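Extracellular subtilisin-like serine proteinase (Vibrio sp. PA-44, PDB 1SH7) acts, probably, as a secreted, cold-adapted serine endopeptidase that depends on calcium, this chain being its subtilisin-like catalytic domain. Local coordinates at residues Asn3-Leu8 against Ser81-Ala86; Thr32-Asp37 against Val92-Leu97; Gly71-Gly76 against Ile204-Tyr209; Ala136-Val141 against Pro167-Ser172; Leu197-Ser202 against Lys267-Leu272. All coordinates share one frame; numbering follows the deposited sequence. Where two conformers were deposited one is given.

Interaction 1: residues Asn3-Leu8 against Ser81-Ala86; sequences NAIWGL and SQYGVA
L8 and I5, at the start of helix 6-11 in this subtilisin-like fold, press their branched ends against the loop 81-86 that leaves helix 70-79. L8, with the most buried surface, splits its two methyls between two targets. L8 CD2 meets V85 CG2 at 3.5 Å, while L8 CD1 settles on the backbone around G84, 3.8 Å from Y83 C. I5 occupies the N-cap position and works with a different partner. Its side chain crosses that of Y83 at about a right angle, CD1 coming within 3.6 Å of Y83 CD2 and the CG2 branch lying 3.8 Å from CE2 of the same ring. With CG1 between the backbone N and the carbonyl carbon (chi1 54°) and CG2 beside the N, both branches reach the CD2-CE2 bond of Y83. The ring is braced from elsewhere too: Q82 CB sits over the centre of one face, and Y83 OH bonds to K205 NZ. No direct hydrogen bond joins the segments, so the polar link is made by water, which accepts from I5 N at 3.1 Å and donates to Q82 O at 2.9 Å.

Interaction 2: residues Thr32-Asp37 against Val92-Leu97; sequences TAYVID and VGVRVL
D37 and V94 share one of the backbone hydrogen bonds that join strands 32-37 and 90-95, neighbours in the central parallel sheet of this subtilisin-like alpha/beta fold. The run starts with V92 N on A33 O. V35 carries the middle of it: its N-H reaches V92 O at 2.9 Å in an almost straight bond (177°), and its own O accepts from V94 N, also at 2.9 Å. D37 N then bonds to V94 O at 3.1 Å. Past this point strand 90-95 ends, and D37 O grips the departing chain twice. V96 N approaches nearly along the C=O axis at 2.8 Å, whereas L97 N, at 3.1 Å, sits 46° out of the carbonyl plane. Its backbone thus fixes D37, the predicted charge-relay aspartate, a case of sheet geometry placing a probable catalytic group.

Y34, I36, V92 and V94 project to one face of the sheet, V35, D37 and R95 to the other. Y34 and V92 lie side by side, with Y34 CD1 3.7 Å from V92 CB, and T32 CG2 touches V92 CG2 at 3.6 Å. I36 CG2, anti to the backbone N and beside the carbonyl carbon (chi1 -59° for CG1), meets V96 CG2 at 3.6 Å. On the other face R95 reaches D59 in a salt bridge and the calcium ligand D56 in a hydrogen bond. Helix 105-118 covers Y34 and I36 through W114 and V115, helix 70-79 covers V35 and D37 through I78, H70 and V74, and strand 123-127 flanks strand 32-37 along its other edge.

Interaction 3: residues Gly71-Gly76 against Ile204-Tyr209; sequences GTHVAG and IKSAWY
S206 and H73 form the tight centre of this contact, where the 71-76 turns of helix 70-79 lie at 105° to strand 204-207. S206 CB lies over the middle of the imidazole, 3.4 Å from the centroid of the H73 ring and only 5° off its normal, a CH-pi contact. The serine also reaches the helix: with OG anti to its own backbone N (chi1 -165°), the hydroxyl donates to H73 O at 2.8 Å, in the carbonyl plane and on a lone pair. One residue therefore clasps both the ring and the backbone of H73. G76, one turn on, has no side chain to hold the strand off, and its C lies 3.3 Å from S206 OG. At the edge of the imidazole NE2 makes a weak bond to I204 O at 2.9 Å, and also one to K214 O. Close backbone approach adds H73 CA against A207 O at 3.0 Å.

Toward W208 and Y209 the packing slackens. T72 CG2 still touches A207 CB at 3.6 Å, but its hydroxyl is engaged by D66 and N41 N. The W208 ring turns its edge to H73, CE3 4.1 Å from H73 CB. Y209 is partly exposed and barely meets T72, and K205 leaves the helix behind, its NZ bonded to Y83 OH. Helix 70-79 starts at H70, the predicted charge-relay histidine, and the contact packs its next turn on the two-stranded antiparallel sheet 204-207/213-216. M221 of helix 219-236 packs against H73 and I204, and V74 contacts V35 and D37 of strand 32-37.

Interaction 4: residues Ala136-Val141 against Pro167-Ser172; sequences ALDSAV and PARVPS. With CA (calcium ion), chain C.
P167, whose preceding peptide bond is cis, wedges its ring against helix 135-146 between L137 and V141. Its CD lies 4.0 Å from L137 CD2, and its CB lies 4.1 Å from V141 CG2. From P167 the chain makes a type I beta turn to V170, which brings R169 to OD2 of D138 and lays V170 alongside the D138 side chain. D138 OD2 forms a salt bridge with R169 NE at 2.9 Å, and R169 NH2 stands 3.0 Å from that same oxygen. R169 CG sits between its backbone N and carbonyl carbon (chi1 70°) and the chain is extended from CG to NE, carrying the guanidinium there. NE and NH2 both face OD2, and the two planes are 53° apart, so this is not a flat two-oxygen pairing. The other oxygen, OD1, is taken by the hydroxyl of S166, which ties the aspartate to the residue just before the cis bond. V170 runs the opposite way beside D138, its CG2 3.6 Å from D138 CA.

The turn leads directly into a calcium site. P171 O binds the calcium ion at 2.5 Å alongside G173, D196 and four waters, and one of those waters also donates to V170 O at 2.7 Å. A helix contact and a metal site thus anchor successive residues of one irregular loop. Helix 105-118 lies against L137 through V108 and I109. V141 and P167 both touch M127 of strand 123-127, while on strand 150-154 V141 meets F151 and P167 meets L153.

Interaction 5: residues Leu197-Ser202 against Lys267-Leu272; sequences LFAPGS and KLLYSL
The ring of F198 meets the neighbouring segment at its edge, where K267 O lies near the ring plane and 3.7 Å from CD1; R185, T264 and T179 also touch this side chain. That same carbonyl accepts the F198 N-H at 2.9 Å in a nearly straight bond (170°). F198 O answers by taking L269 N at 2.9 Å, so one residue spends both of its backbone groups on the two neighbours of L268. Aliphatic contacts follow on each side of the bridge. L268 sends CD1 back to lie 4.1 Å from F198 CB. A199 CB meets L269 CB at 3.9 Å, and L197 CD1 meets L269 CD2 at 4.2 Å. The L197 branch is directed there by a CG held between backbone N and carbonyl carbon (chi1 81°). From helix 219-236, V226 packs on A199 and V229 on L269, and I11 of helix 6-11 touches L269 as well. A single bridge with the parallel bonding pattern thus joins strand 267-268, which also pairs antiparallel with strand 254-255, to strand 197-200, the edge strand of the seven-stranded parallel sheet of the subtilisin alpha/beta fold.

How the interactions relate
Interaction 1 touches both interaction 3 and interaction 5: I5 CD1 lies 3.4 Å from K205 O, and W6 NE1 probably bonds to S202 O at 2.9 Å. Interaction 3 also touches interaction 2, with D37 OD1 3.3 Å from G71 N, and the side chains of D37 and H70, the predicted charge-relay aspartate and histidine, are about 3 Å apart. The bound phenylmethanesulfonic acid, whose pocket includes H70 and S220, is about 7 Å from the D37 side chain and about 8 Å from that of P167. Interaction 4 lies across the chain's centre from interaction 3, their centres about 25 Å apart. Interactions 2 and 5 both reach the central sheet, their centres about 21 Å apart.

Interaction 1: residues Asn3-Leu8 against Ser81-Ala86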
# COMPACT_ATOMS: atom_id res chain seq x y z
N ASN A 3 -10.38 -19.84 3.75
CA ASN A 3 -11.46 -18.96 3.32
C ASN A 3 -10.90 -17.54 2.96
O ASN A 3 -11.61 -16.51 3.08
CB ASN A 3 -12.57 -18.85 4.43
CG ASN A 3 -13.34 -20.19 4.67
OD1 ASN A 3 -13.85 -20.43 5.77
ND2 ASN A 3 -13.44 -21.02 3.63
N ALA A 4 -9.63 -17.49 2.54
CA ALA A 4 -8.95 -16.22 2.35
C ALA A 4 -9.56 -15.51 1.16
O ALA A 4 -9.96 -16.14 0.20
CB ALA A 4 -7.45 -16.40 2.15
N ILE A 5 -9.68 -14.20 1.27
CA ILE A 5 -10.16 -13.38 0.18
C ILE A 5 -9.08 -13.34 -0.87
O ILE A 5 -7.90 -13.65 -0.58
CB ILE A 5 -10.59 -11.96 0.63
CG1 ILE A 5 -9.46 -11.27 1.40
CG2 ILE A 5 -11.86 -12.03 1.49
CD1 ILE A 5 -9.72 -9.78 1.61
N TRP A 6 -9.46 -13.00 -2.09
CA TRP A 6 -8.61 -13.35 -3.25
C TRP A 6 -7.28 -12.62 -3.30
O TRP A 6 -6.32 -13.18 -3.77
CB TRP A 6 -9.34 -13.14 -4.57
CG TRP A 6 -9.30 -11.74 -5.10
CD1 TRP A 6 -10.26 -10.75 -4.96
CD2 TRP A 6 -8.29 -11.18 -5.94
NE1 TRP A 6 -9.88 -9.61 -5.61
CE2 TRP A 6 -8.67 -9.84 -6.23
CE3 TRP A 6 -7.06 -11.65 -6.42
CZ2 TRP A 6 -7.88 -8.99 -7.03
CZ3 TRP A 6 -6.29 -10.81 -7.20
CH2 TRP A 6 -6.70 -9.49 -7.51
N GLY A 7 -7.23 -11.37 -2.86
CA GLY A 7 -6.00 -10.57 -2.91
C GLY A 7 -4.90 -11.18 -2.07
O GLY A 7 -3.76 -11.39 -2.52
N LEU A 8 -5.28 -11.53 -0.84
CA LEU A 8 -4.36 -12.20 0.06
C LEU A 8 -3.98 -13.57 -0.51
O LEU A 8 -2.81 -13.96 -0.50
CB LEU A 8 -5.00 -12.38 1.44
CG LEU A 8 -5.45 -11.15 2.22
CD1 LEU A 8 -5.98 -11.61 3.57
CD2 LEU A 8 -4.32 -10.13 2.35
N SER A 81 -6.96 -8.07 10.89
CA SER A 81 -6.88 -9.48 11.26
C SER A 81 -7.43 -10.46 10.19
O SER A 81 -6.79 -11.46 9.87
CB SER A 81 -7.66 -9.68 12.56
OG SER A 81 -7.59 -11.02 12.96
N GLN A 82 -8.62 -10.19 9.66
CA GLN A 82 -9.24 -11.13 8.72
C GLN A 82 -8.77 -10.84 7.31
O GLN A 82 -8.52 -11.75 6.53
CB GLN A 82 -10.77 -11.05 8.73
CG GLN A 82 -11.46 -11.55 10.00
CD GLN A 82 -12.98 -11.62 9.78
OE1 GLN A 82 -13.71 -10.66 10.06
NE2 GLN A 82 -13.44 -12.73 9.24
N TYR A 83 -8.69 -9.55 6.97
CA TYR A 83 -8.53 -9.16 5.59
C TYR A 83 -7.22 -8.44 5.29
O TYR A 83 -7.06 -7.90 4.21
CB TYR A 83 -9.73 -8.29 5.16
CG TYR A 83 -11.04 -8.99 5.36
CD1 TYR A 83 -12.06 -8.42 6.14
CD2 TYR A 83 -11.24 -10.30 4.86
CE1 TYR A 83 -13.27 -9.08 6.32
CE2 TYR A 83 -12.47 -10.96 5.04
CZ TYR A 83 -13.46 -10.35 5.77
OH TYR A 83 -14.65 -10.99 5.95
N GLY A 84 -6.24 -8.52 6.20
CA GLY A 84 -4.98 -7.83 5.97
C GLY A 84 -3.81 -8.77 5.74
O GLY A 84 -3.85 -9.97 6.10
N VAL A 85 -2.75 -8.19 5.20
CA VAL A 85 -1.51 -8.91 4.85
C VAL A 85 -0.63 -9.21 6.09
O VAL A 85 -0.07 -10.31 6.23
CB VAL A 85 -0.73 -8.10 3.81
CG1 VAL A 85 0.61 -8.70 3.50
CG2 VAL A 85 -1.56 -7.95 2.52
N ALA A 86 -0.46 -8.20 6.93
CA ALA A 86 0.47 -8.24 8.06
C ALA A 86 -0.38 -8.06 9.31
O ALA A 86 -0.70 -6.91 9.74
CB ALA A 86 1.48 -7.14 7.92
O HOH W 1 -9.38 -13.37 4.22

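Interaction 2: residues Thr32-Asp37 against Val92-Leu97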
# COMPACT_ATOMS: atom_id res chain seq x y z
N THR A 32 5.69 -0.57 11.86
CA THR A 32 4.62 0.40 11.90
C THR A 32 4.35 0.85 10.46
O THR A 32 5.28 1.17 9.74
CB THR A 32 5.01 1.56 12.80
OG1 THR A 32 5.22 1.12 14.17
CG2 THR A 32 3.89 2.60 12.92
N ALA A 33 3.08 0.86 10.08
CA ALA A 33 2.65 1.36 8.78
C ALA A 33 1.94 2.67 9.00
O ALA A 33 0.98 2.71 9.78
CB ALA A 33 1.71 0.38 8.10
N TYR A 34 2.40 3.71 8.30
CA TYR A 34 1.83 5.04 8.36
C TYR A 34 0.89 5.21 7.17
O TYR A 34 1.33 5.14 6.03
CB TYR A 34 2.95 6.09 8.35
CG TYR A 34 3.75 6.05 9.60
CD1 TYR A 34 3.38 6.80 10.72
CD2 TYR A 34 4.84 5.21 9.70
CE1 TYR A 34 4.09 6.72 11.90
CE2 TYR A 34 5.57 5.12 10.89
CZ TYR A 34 5.18 5.87 11.98
OH TYR A 34 5.89 5.78 13.16
N VAL A 35 -0.40 5.40 7.45
CA VAL A 35 -1.42 5.44 6.42
C VAL A 35 -1.81 6.87 6.17
O VAL A 35 -2.44 7.51 7.02
CB VAL A 35 -2.61 4.57 6.85
CG1 VAL A 35 -3.72 4.61 5.83
CG2 VAL A 35 -2.12 3.17 7.14
N ILE A 36 -1.34 7.41 5.03
CA ILE A 36 -1.51 8.82 4.70
C ILE A 36 -2.73 8.87 3.80
O ILE A 36 -2.68 8.51 2.64
CB ILE A 36 -0.24 9.38 4.00
CG1 ILE A 36 1.00 9.23 4.93
CG2 ILE A 36 -0.44 10.82 3.57
CD1 ILE A 36 2.36 9.49 4.24
N ASP A 37 -3.84 9.29 4.36
CA ASP A 37 -5.12 9.06 3.71
C ASP A 37 -6.23 9.89 4.38
O ASP A 37 -5.97 10.98 4.87
CB ASP A 37 -5.42 7.56 3.74
CG ASP A 37 -6.16 7.08 2.53
OD1 ASP A 37 -7.31 7.53 2.34
OD2 ASP A 37 -5.71 6.20 1.77
N VAL A 92 -0.67 3.62 12.09
CA VAL A 92 -0.77 5.01 12.51
C VAL A 92 -1.50 5.80 11.44
O VAL A 92 -1.10 5.78 10.26
CB VAL A 92 0.63 5.62 12.82
CG1 VAL A 92 0.49 7.08 13.20
CG2 VAL A 92 1.31 4.85 13.96
N GLY A 93 -2.57 6.51 11.85
CA GLY A 93 -3.37 7.35 10.94
C GLY A 93 -2.75 8.72 10.71
O GLY A 93 -2.43 9.42 11.66
N VAL A 94 -2.53 9.08 9.45
CA VAL A 94 -2.05 10.43 9.09
C VAL A 94 -3.07 11.03 8.15
O VAL A 94 -3.08 10.79 6.94
CB VAL A 94 -0.64 10.39 8.45
CG1 VAL A 94 -0.10 11.79 8.21
CG2 VAL A 94 0.32 9.60 9.34
N ARG A 95 -4.02 11.74 8.72
CA ARG A 95 -5.15 12.22 7.96
C ARG A 95 -4.82 13.50 7.16
O ARG A 95 -4.63 14.59 7.73
CB ARG A 95 -6.34 12.42 8.88
CG ARG A 95 -7.60 12.95 8.17
CD ARG A 95 -8.80 12.96 9.08
NE ARG A 95 -10.00 13.30 8.33
CZ ARG A 95 -10.69 14.43 8.40
NH1 ARG A 95 -11.75 14.57 7.62
NH2 ARG A 95 -10.41 15.39 9.25
N VAL A 96 -4.79 13.36 5.84
CA VAL A 96 -4.54 14.49 4.95
C VAL A 96 -5.64 14.73 3.92
O VAL A 96 -5.52 15.68 3.13
CB VAL A 96 -3.18 14.37 4.20
CG1 VAL A 96 -2.00 14.29 5.21
CG2 VAL A 96 -3.18 13.14 3.25
N LEU A 97 -6.66 13.86 3.92
CA LEU A 97 -7.81 13.97 3.02
C LEU A 97 -9.11 14.05 3.84
O LEU A 97 -9.30 13.30 4.84
CB LEU A 97 -7.86 12.76 2.08
CG LEU A 97 -6.61 12.40 1.28
CD1 LEU A 97 -6.84 11.08 0.59
CD2 LEU A 97 -6.28 13.48 0.24

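Interaction 3: residues Gly71-Gly76 against Ile204-Tyr209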
# COMPACT_ATOMS: atom_id res chain seq x y z
N GLY A 71 -9.39 5.45 3.86
CA GLY A 71 -8.27 5.29 4.77
C GLY A 71 -8.34 4.05 5.64
O GLY A 71 -7.34 3.34 5.82
N THR A 72 -9.52 3.80 6.20
CA THR A 72 -9.73 2.62 7.03
C THR A 72 -9.59 1.35 6.20
O THR A 72 -9.03 0.36 6.67
CB THR A 72 -11.15 2.67 7.67
OG1 THR A 72 -11.22 3.73 8.64
CG2 THR A 72 -11.44 1.39 8.48
N HIS A 73 -10.12 1.39 4.99
CA HIS A 73 -10.13 0.22 4.10
C HIS A 73 -8.69 -0.12 3.71
O HIS A 73 -8.28 -1.27 3.78
CB HIS A 73 -10.99 0.54 2.90
CG HIS A 73 -11.26 -0.60 2.00
ND1 HIS A 73 -10.36 -1.04 1.05
CD2 HIS A 73 -12.38 -1.36 1.83
CE1 HIS A 73 -10.89 -2.03 0.36
NE2 HIS A 73 -12.12 -2.24 0.81
N VAL A 74 -7.92 0.92 3.39
CA VAL A 74 -6.50 0.77 3.07
C VAL A 74 -5.75 0.23 4.27
O VAL A 74 -4.99 -0.73 4.12
CB VAL A 74 -5.92 2.14 2.62
CG1 VAL A 74 -4.41 2.15 2.62
CG2 VAL A 74 -6.47 2.52 1.23
N ALA A 75 -5.98 0.79 5.46
CA ALA A 75 -5.30 0.30 6.66
C ALA A 75 -5.67 -1.14 6.93
O ALA A 75 -4.84 -1.93 7.36
CB ALA A 75 -5.62 1.17 7.90
N GLY A 76 -6.93 -1.49 6.67
CA GLY A 76 -7.36 -2.87 6.85
C GLY A 76 -6.63 -3.87 5.95
O GLY A 76 -6.38 -5.01 6.36
N ILE A 204 -11.70 -5.62 -3.77
CA ILE A 204 -11.01 -5.92 -2.51
C ILE A 204 -11.88 -5.63 -1.29
O ILE A 204 -12.30 -4.48 -1.07
CB ILE A 204 -9.68 -5.09 -2.38
CG1 ILE A 204 -8.72 -5.33 -3.56
CG2 ILE A 204 -8.99 -5.38 -1.07
CD1 ILE A 204 -8.31 -6.76 -3.78
N LYS A 205 -12.10 -6.66 -0.48
CA LYS A 205 -12.88 -6.51 0.75
C LYS A 205 -11.99 -6.07 1.90
O LYS A 205 -10.97 -6.68 2.18
CB LYS A 205 -13.57 -7.80 1.14
CG LYS A 205 -14.53 -7.62 2.31
CD LYS A 205 -15.18 -8.93 2.69
CE LYS A 205 -16.14 -8.71 3.84
NZ LYS A 205 -16.92 -9.92 4.04
N SER A 206 -12.43 -5.06 2.64
CA SER A 206 -11.69 -4.61 3.84
C SER A 206 -12.57 -3.78 4.77
O SER A 206 -13.73 -3.52 4.47
CB SER A 206 -10.47 -3.79 3.41
OG SER A 206 -9.53 -3.63 4.46
N ALA A 207 -12.00 -3.34 5.88
CA ALA A 207 -12.70 -2.50 6.86
C ALA A 207 -13.26 -1.19 6.28
O ALA A 207 -12.75 -0.68 5.29
CB ALA A 207 -11.78 -2.21 8.03
N TRP A 208 -14.33 -0.68 6.88
CA TRP A 208 -14.94 0.59 6.51
C TRP A 208 -15.11 1.49 7.74
O TRP A 208 -15.10 1.02 8.88
CB TRP A 208 -16.29 0.33 5.83
CG TRP A 208 -16.82 1.47 4.95
CD1 TRP A 208 -18.04 2.11 5.06
CD2 TRP A 208 -16.16 2.07 3.83
NE1 TRP A 208 -18.17 3.04 4.06
CE2 TRP A 208 -17.03 3.03 3.29
CE3 TRP A 208 -14.92 1.84 3.17
CZ2 TRP A 208 -16.68 3.82 2.17
CZ3 TRP A 208 -14.59 2.61 2.05
CH2 TRP A 208 -15.48 3.58 1.56
N TYR A 209 -15.25 2.80 7.52
CA TYR A 209 -15.21 3.74 8.65
C TYR A 209 -16.36 3.59 9.65
O TYR A 209 -16.25 4.03 10.82
CB TYR A 209 -15.18 5.19 8.15
CG TYR A 209 -16.50 5.74 7.70
CD1 TYR A 209 -16.99 5.51 6.42
CD2 TYR A 209 -17.26 6.54 8.56
CE1 TYR A 209 -18.20 6.05 6.00
CE2 TYR A 209 -18.49 7.07 8.15
CZ TYR A 209 -18.95 6.82 6.88
OH TYR A 209 -20.13 7.31 6.45

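Interaction 4: residues Ala136-Val141 against Pro167-Ser172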
# COMPACT_ATOMS: atom_id res chain seq x y z
N ALA A 136 6.74 20.01 -5.68
CA ALA A 136 6.83 20.20 -4.23
C ALA A 136 6.45 18.93 -3.47
O ALA A 136 7.17 18.52 -2.54
CB ALA A 136 5.96 21.35 -3.77
N LEU A 137 5.35 18.29 -3.85
CA LEU A 137 4.97 17.00 -3.23
C LEU A 137 5.98 15.90 -3.55
O LEU A 137 6.31 15.09 -2.69
CB LEU A 137 3.58 16.58 -3.72
CG LEU A 137 2.98 15.27 -3.19
CD1 LEU A 137 3.03 15.17 -1.64
CD2 LEU A 137 1.53 15.12 -3.73
N ASP A 138 6.46 15.86 -4.79
CA ASP A 138 7.49 14.90 -5.20
C ASP A 138 8.73 15.04 -4.33
O ASP A 138 9.33 14.05 -3.90
CB ASP A 138 7.93 15.11 -6.65
CG ASP A 138 6.89 14.72 -7.66
OD1 ASP A 138 5.81 14.21 -7.28
OD2 ASP A 138 7.11 14.89 -8.90
N SER A 139 9.13 16.28 -4.09
CA SER A 139 10.33 16.58 -3.30
C SER A 139 10.18 16.17 -1.83
O SER A 139 11.11 15.60 -1.23
CB SER A 139 10.70 18.07 -3.43
OG SER A 139 11.08 18.31 -4.78
N ALA A 140 9.01 16.39 -1.25
CA ALA A 140 8.73 15.95 0.11
C ALA A 140 8.76 14.42 0.23
O ALA A 140 9.28 13.90 1.22
CB ALA A 140 7.37 16.47 0.56
N VAL A 141 8.23 13.71 -0.76
CA VAL A 141 8.22 12.26 -0.71
C VAL A 141 9.63 11.75 -0.85
O VAL A 141 10.06 10.89 -0.08
CB VAL A 141 7.27 11.66 -1.75
CG1 VAL A 141 7.44 10.15 -1.89
CG2 VAL A 141 5.85 12.00 -1.36
N PRO A 167 1.92 11.68 -6.12
CA PRO A 167 3.35 11.33 -6.07
C PRO A 167 3.76 10.08 -6.86
O PRO A 167 4.92 9.77 -6.78
CB PRO A 167 3.56 11.04 -4.58
CG PRO A 167 2.27 10.46 -4.15
CD PRO A 167 1.21 11.29 -4.89
N ALA A 168 2.87 9.40 -7.57
CA ALA A 168 3.23 8.15 -8.29
C ALA A 168 4.54 8.18 -9.07
O ALA A 168 5.27 7.16 -9.16
CB ALA A 168 2.12 7.77 -9.26
N ARG A 169 4.83 9.31 -9.69
CA ARG A 169 5.96 9.39 -10.58
C ARG A 169 7.31 9.49 -9.87
O ARG A 169 8.34 9.32 -10.52
CB ARG A 169 5.77 10.54 -11.56
CG ARG A 169 5.87 11.92 -10.94
CD ARG A 169 5.63 12.98 -11.97
NE ARG A 169 5.94 14.29 -11.47
CZ ARG A 169 6.73 15.16 -12.08
NH1 ARG A 169 7.33 14.86 -13.24
NH2 ARG A 169 6.89 16.36 -11.53
N VAL A 170 7.33 9.72 -8.56
CA VAL A 170 8.62 9.83 -7.81
C VAL A 170 9.44 8.57 -7.99
O VAL A 170 9.03 7.49 -7.50
CB VAL A 170 8.38 10.08 -6.31
CG1 VAL A 170 9.68 9.95 -5.50
CG2 VAL A 170 7.78 11.45 -6.08
N PRO A 171 10.57 8.64 -8.70
CA PRO A 171 11.30 7.41 -8.99
C PRO A 171 11.54 6.52 -7.78
O PRO A 171 11.26 5.34 -7.88
CB PRO A 171 12.59 7.93 -9.63
CG PRO A 171 12.15 9.21 -10.30
CD PRO A 171 11.20 9.80 -9.36
N SER A 172 11.96 7.05 -6.63
CA SER A 172 12.38 6.20 -5.50
C SER A 172 11.23 5.62 -4.64
O SER A 172 11.44 4.87 -3.70
CB SER A 172 13.43 6.91 -4.65
OG SER A 172 12.88 8.04 -4.03
CA CA C . 9.86 3.38 -8.42
O HOH W 2 8.19 5.18 -8.61
O HOH W 3 11.48 2.23 -7.21
O HOH W 4 11.86 3.39 -9.98
O HOH W 5 9.04 3.40 -10.66

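Interaction 5: residues Leu197-Ser202 against Lys267-Leu272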
# COMPACT_ATOMS: atom_id res chain seq x y z
N LEU A 197 5.41 -2.27 -9.90
CA LEU A 197 4.79 -3.61 -9.88
C LEU A 197 3.28 -3.51 -9.73
O LEU A 197 2.76 -2.43 -9.43
CB LEU A 197 5.38 -4.49 -8.75
CG LEU A 197 4.86 -4.32 -7.32
CD1 LEU A 197 5.42 -5.35 -6.35
CD2 LEU A 197 5.21 -2.92 -6.83
N PHE A 198 2.60 -4.64 -9.95
CA PHE A 198 1.17 -4.77 -9.81
C PHE A 198 0.86 -5.49 -8.50
O PHE A 198 1.63 -6.33 -8.04
CB PHE A 198 0.59 -5.62 -10.97
CG PHE A 198 0.59 -4.90 -12.30
CD1 PHE A 198 1.61 -5.12 -13.23
CD2 PHE A 198 -0.41 -4.00 -12.61
CE1 PHE A 198 1.63 -4.45 -14.43
CE2 PHE A 198 -0.38 -3.32 -13.83
CZ PHE A 198 0.64 -3.55 -14.73
N ALA A 199 -0.31 -5.22 -7.93
CA ALA A 199 -0.82 -6.01 -6.81
C ALA A 199 -2.36 -6.07 -6.92
O ALA A 199 -2.95 -5.28 -7.65
CB ALA A 199 -0.39 -5.34 -5.49
N PRO A 200 -3.02 -6.98 -6.19
CA PRO A 200 -4.48 -7.05 -6.17
C PRO A 200 -5.18 -5.72 -5.86
O PRO A 200 -4.95 -5.12 -4.80
CB PRO A 200 -4.76 -8.10 -5.09
CG PRO A 200 -3.58 -9.02 -5.17
CD PRO A 200 -2.42 -8.04 -5.35
N GLY A 201 -6.05 -5.27 -6.76
CA GLY A 201 -6.78 -4.03 -6.56
C GLY A 201 -8.22 -3.94 -6.98
O GLY A 201 -8.92 -2.98 -6.60
N SER A 202 -8.70 -4.94 -7.73
CA SER A 202 -10.09 -5.05 -8.11
C SER A 202 -10.87 -5.93 -7.12
O SER A 202 -10.42 -7.02 -6.77
CB SER A 202 -10.19 -5.58 -9.54
OG SER A 202 -9.84 -4.53 -10.46
N LYS A 267 5.60 -7.60 -13.28
CA LYS A 267 5.88 -8.05 -11.93
C LYS A 267 4.63 -7.95 -11.08
O LYS A 267 3.99 -6.92 -11.05
CB LYS A 267 6.98 -7.22 -11.30
CG LYS A 267 8.36 -7.34 -12.02
CD LYS A 267 9.46 -6.75 -11.16
CE LYS A 267 10.79 -6.59 -11.93
NZ LYS A 267 10.77 -5.50 -12.96
N LEU A 268 4.31 -9.03 -10.38
CA LEU A 268 3.18 -9.11 -9.50
C LEU A 268 3.66 -9.39 -8.06
O LEU A 268 4.54 -10.24 -7.82
CB LEU A 268 2.25 -10.23 -9.97
CG LEU A 268 0.97 -10.51 -9.18
CD1 LEU A 268 0.04 -9.34 -9.30
CD2 LEU A 268 0.30 -11.81 -9.63
N LEU A 269 3.05 -8.70 -7.11
CA LEU A 269 3.42 -8.81 -5.69
C LEU A 269 3.40 -10.23 -5.19
O LEU A 269 2.47 -10.98 -5.48
CB LEU A 269 2.42 -8.02 -4.87
CG LEU A 269 2.73 -7.29 -3.56
CD1 LEU A 269 1.61 -7.39 -2.55
CD2 LEU A 269 4.11 -7.43 -2.95
N TYR A 270 4.44 -10.57 -4.43
CA TYR A 270 4.62 -11.86 -3.80
C TYR A 270 5.11 -11.60 -2.38
O TYR A 270 6.02 -10.82 -2.16
CB TYR A 270 5.64 -12.69 -4.58
CG TYR A 270 5.89 -14.09 -4.09
CD1 TYR A 270 4.96 -15.11 -4.31
CD2 TYR A 270 7.10 -14.42 -3.47
CE1 TYR A 270 5.24 -16.43 -3.91
CE2 TYR A 270 7.37 -15.71 -3.07
CZ TYR A 270 6.42 -16.72 -3.29
OH TYR A 270 6.71 -18.01 -2.89
N SER A 271 4.49 -12.28 -1.42
CA SER A 271 4.58 -11.90 -0.01
C SER A 271 5.65 -12.69 0.76
O SER A 271 5.94 -12.34 1.91
CB SER A 271 3.24 -12.15 0.66
OG SER A 271 2.92 -13.54 0.72
N LEU A 272 6.18 -13.73 0.14
CA LEU A 272 7.01 -14.73 0.79
C LEU A 272 8.49 -14.55 0.48
O LEU A 272 8.85 -13.92 -0.51
CB LEU A 272 6.56 -16.13 0.37
CG LEU A 272 5.09 -16.51 0.62
CD1 LEU A 272 4.79 -17.96 0.16
CD2 LEU A 272 4.79 -16.32 2.11